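Local coordinates for uncharacterized peptidase Lmo0363 (Listeria monocytogenes, PDB 3L4E), which is an uncharacterized member of peptidase family S51 that probably hydrolyses peptides as a serine-type peptidase, at residues K51-S55 against L56-V60; A123-S127 against P128-Y132. All coordinates share one frame; numbering follows the deposited sequence.

Contact 1 of 2, residues K51-S55 against L56-V60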
# COMPACT_ATOMS: atom_id res chain seq x y z
N LYS A 51 0.87 -9.36 -12.24
CA LYS A 51 1.48 -9.63 -13.54
C LYS A 51 2.55 -8.59 -13.88
O LYS A 51 3.55 -8.91 -14.53
CB LYS A 51 0.40 -9.68 -14.61
CG LYS A 51 -0.52 -10.88 -14.49
CD LYS A 51 -1.75 -10.72 -15.39
CE LYS A 51 -2.72 -11.88 -15.24
NZ LYS A 51 -3.98 -11.65 -16.02
N ALA A 52 2.35 -7.35 -13.43
CA ALA A 52 3.35 -6.31 -13.66
C ALA A 52 4.64 -6.64 -12.93
O ALA A 52 5.73 -6.53 -13.50
CB ALA A 52 2.82 -4.93 -13.25
N LEU A 53 4.51 -7.03 -11.66
CA LEU A 53 5.68 -7.45 -10.89
C LEU A 53 6.40 -8.60 -11.61
O LEU A 53 7.62 -8.59 -11.75
CB LEU A 53 5.28 -7.87 -9.47
CG LEU A 53 4.76 -6.77 -8.54
CD1 LEU A 53 4.09 -7.40 -7.31
CD2 LEU A 53 5.86 -5.80 -8.10
N GLU A 54 5.63 -9.59 -12.05
CA GLU A 54 6.21 -10.76 -12.70
C GLU A 54 6.91 -10.39 -14.00
O GLU A 54 7.93 -10.99 -14.36
CB GLU A 54 5.15 -11.84 -12.92
CG GLU A 54 4.73 -12.52 -11.61
CD GLU A 54 3.52 -13.41 -11.74
OE1 GLU A 54 2.87 -13.37 -12.80
OE2 GLU A 54 3.22 -14.14 -10.78
N SER A 55 6.40 -9.38 -14.69
CA SER A 55 7.01 -8.93 -15.94
C SER A 55 8.37 -8.28 -15.70
O SER A 55 9.14 -8.08 -16.64
CB SER A 55 6.11 -7.95 -16.69
OG SER A 55 6.21 -6.64 -16.13
N LEU A 56 8.66 -7.95 -14.44
CA LEU A 56 9.94 -7.33 -14.09
C LEU A 56 10.95 -8.38 -13.63
O LEU A 56 12.08 -8.06 -13.28
CB LEU A 56 9.73 -6.30 -12.97
CG LEU A 56 8.80 -5.14 -13.28
CD1 LEU A 56 8.75 -4.23 -12.06
CD2 LEU A 56 9.25 -4.40 -14.54
N GLY A 57 10.52 -9.63 -13.62
CA GLY A 57 11.37 -10.72 -13.19
C GLY A 57 11.34 -10.97 -11.69
O GLY A 57 12.22 -11.65 -11.15
N LEU A 58 10.33 -10.42 -11.02
CA LEU A 58 10.16 -10.64 -9.59
C LEU A 58 9.42 -11.95 -9.32
O LEU A 58 8.56 -12.36 -10.10
CB LEU A 58 9.41 -9.47 -8.95
CG LEU A 58 10.19 -8.16 -8.96
CD1 LEU A 58 9.27 -6.96 -8.73
CD2 LEU A 58 11.30 -8.20 -7.92
N LEU A 59 9.77 -12.60 -8.21
CA LEU A 59 9.08 -13.80 -7.77
C LEU A 59 8.05 -13.39 -6.73
O LEU A 59 8.40 -12.88 -5.66
CB LEU A 59 10.06 -14.79 -7.15
CG LEU A 59 10.99 -15.45 -8.16
CD1 LEU A 59 12.10 -16.19 -7.43
CD2 LEU A 59 10.19 -16.39 -9.05
N VAL A 60 6.78 -13.59 -7.05
CA VAL A 60 5.69 -13.11 -6.21
C VAL A 60 5.16 -14.22 -5.31
O VAL A 60 4.75 -15.28 -5.80
CB VAL A 60 4.54 -12.55 -7.06
CG1 VAL A 60 3.43 -12.03 -6.17
CG2 VAL A 60 5.05 -11.46 -7.99
O HOH W 1 6.05 -15.15 -9.48
O HOH W 2 8.79 -13.33 -12.68
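Glu54 O, in the last turn of helix 44-55, is gripped twice: Gly57 N donates to it at 3.0 Å, and a water that donates to Glu54 O also donates to Leu58 O, tying the helix end to the chain that leaves it. The Gly57 bond is fairly straight (157°), though its donor stands above the carbonyl plane. One residue earlier, Leu53 O accepts from Leu56 N at 3.0 Å and, weakly, from Leu58 N at 3.4 Å. Gly57 has positive phi (87°), a backbone conformation in which any side chain would be jammed against Leu56 O. Together with the bonds back into the last turn, this identifies a Schellman motif.

The side chains close over the same turn. Leu58 lays CB and CG against Leu53 O, while its CD1 meets Leu53 CD2 at 3.7 Å, the two leucines crossing at a slant. Val60 brings one branch to the helix. With CG1 anti to the backbone N (chi1 -179°), CG2 is set anti to the carbonyl carbon and touches both Leu53 CB and, at 3.8 Å, Glu54 CG. The extended Glu54 chain crosses Val60 at about a right angle, and a second water links its OE2 to Val60 N. Ser55 OG turns back to donate to Ala52 O at 2.7 Å, and Leu56 CG packs against that same carbonyl oxygen.

This turn connects helix 44-55 to strand 59-62 in a beta-alpha-beta unit that starts with strand 29-33. Leu53 and Val60 both touch Phe32 of that first strand, and Leu58 reaches Val30. Leu56 instead packs on Val15, Phe18 and Thr19 of helix 15-21, so the turn bridges the sheet edge and the neighbouring helix.

Contact 2 of 2, residues A123-S127 against P128-Y132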
# COMPACT_ATOMS: atom_id res chain seq x y z
N ALA A 123 -1.07 2.38 0.37
CA ALA A 123 -0.45 3.68 0.61
C ALA A 123 -1.13 4.43 1.75
O ALA A 123 -0.47 5.07 2.57
CB ALA A 123 -0.49 4.54 -0.65
N VAL A 124 -2.46 4.35 1.81
CA VAL A 124 -3.20 5.08 2.83
C VAL A 124 -2.76 4.64 4.23
O VAL A 124 -2.65 5.49 5.14
CB VAL A 124 -4.73 4.93 2.63
CG1 VAL A 124 -5.50 5.55 3.81
CG2 VAL A 124 -5.16 5.58 1.33
N ILE A 125 -2.50 3.35 4.44
CA ILE A 125 -2.11 2.89 5.78
C ILE A 125 -0.73 3.36 6.26
O ILE A 125 -0.37 3.15 7.42
CB ILE A 125 -2.24 1.35 5.98
CG1 ILE A 125 -1.28 0.60 5.05
CG2 ILE A 125 -3.67 0.88 5.79
CD1 ILE A 125 -1.14 -0.87 5.43
N THR A 126 0.05 4.00 5.38
CA THR A 126 1.32 4.59 5.82
C THR A 126 1.11 5.89 6.59
O THR A 126 2.02 6.36 7.27
CB THR A 126 2.30 4.87 4.65
OG1 THR A 126 1.76 5.90 3.81
CG2 THR A 126 2.56 3.61 3.83
N SER A 127 -0.08 6.46 6.49
CA SER A 127 -0.42 7.71 7.18
C SER A 127 -0.59 7.52 8.68
O SER A 127 -0.63 6.39 9.17
CB SER A 127 -1.71 8.29 6.61
OG SER A 127 -2.83 7.52 7.02
N PRO A 128 -0.70 8.62 9.43
CA PRO A 128 -0.94 8.50 10.87
C PRO A 128 -2.30 7.87 11.20
O PRO A 128 -2.41 7.18 12.20
CB PRO A 128 -0.91 9.95 11.36
CG PRO A 128 -0.08 10.68 10.32
CD PRO A 128 -0.43 10.02 9.03
N ASN A 129 -3.31 8.13 10.38
CA ASN A 129 -4.69 7.74 10.71
C ASN A 129 -5.54 7.73 9.45
O ASN A 129 -5.49 8.68 8.66
CB ASN A 129 -5.26 8.71 11.76
CG ASN A 129 -6.72 8.45 12.07
OD1 ASN A 129 -7.60 8.77 11.27
ND2 ASN A 129 -6.99 7.88 13.24
N ILE A 130 -6.32 6.67 9.24
CA ILE A 130 -7.01 6.49 7.97
C ILE A 130 -8.46 6.98 7.94
O ILE A 130 -9.19 6.71 7.00
CB ILE A 130 -6.96 5.02 7.49
CG1 ILE A 130 -7.75 4.11 8.44
CG2 ILE A 130 -5.53 4.56 7.37
CD1 ILE A 130 -7.93 2.69 7.92
N ALA A 131 -8.87 7.71 8.97
CA ALA A 131 -10.25 8.20 9.02
C ALA A 131 -10.62 8.96 7.75
O ALA A 131 -11.75 8.86 7.27
CB ALA A 131 -10.49 9.05 10.27
N TYR A 132 -9.67 9.72 7.21
CA TYR A 132 -9.94 10.57 6.05
C TYR A 132 -10.37 9.81 4.80
O TYR A 132 -10.92 10.41 3.87
CB TYR A 132 -8.71 11.44 5.74
CG TYR A 132 -7.52 10.68 5.18
CD1 TYR A 132 -7.27 10.63 3.81
CD2 TYR A 132 -6.63 10.02 6.02
CE1 TYR A 132 -6.18 9.94 3.30
CE2 TYR A 132 -5.54 9.33 5.53
CZ TYR A 132 -5.31 9.30 4.16
OH TYR A 132 -4.22 8.61 3.68
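Val124 lays its CG1 methyl beside the phenol end of Tyr132, 3.3 Å from OH and 3.8 Å from CZ, and the two side chains come from opposite directions. The approach to the ring is oblique. The same methyl meets Ile130 CG2 at 3.7 Å, giving a small buried apolar cluster. Ser127 OG lies at the ring edge, in plane, 3.6 Å from Tyr132 CE2.

That serine is held by its own turn. With OG between the backbone N and the carbonyl carbon (chi1 72°), it donates to Val124 O at 2.8 Å, nearly along the C=O axis (170°), while Ser127 N donates to the same oxygen. Val124 to Ser127 forms a type I beta turn. Thr126 repeats the double grip one residue earlier, its OG1 and N both donating to Ala123 O. Further on, Asn129 OD1 accepts from Ala131 N in an Asx turn.

Tyr132 OH is hydrogen-bonded to Thr158 O, which ties the ring to strand 157-159. The type I turn carries the chain on from helix 121-124, which follows Ser120 of the charge relay system assigned by similarity; the strand-to-helix connection at that serine is consistent with a nucleophile elbow.

The contacts come in series along the chain, contact 1 (51-60) before contact 2 (123-132), and lie on opposite sides of the chain's centre. Their centres are about 27 Å apart and the nearest atoms about 13 Å, so they do not touch. Each takes in the C-terminal part of a helix and the chain that leaves it, and the mixed sheet relates them: contact 1 leads into strand 59-62, outermost on one side, whereas contact 2 starts in helix 121-124, which comes after the more central strand 115-119. Only contact 2 is near the charge relay residues assigned by similarity, with the Val124 side chain about 6 Å from that of Ser120. Contact 1, a helix-to-strand turn, lies away from them.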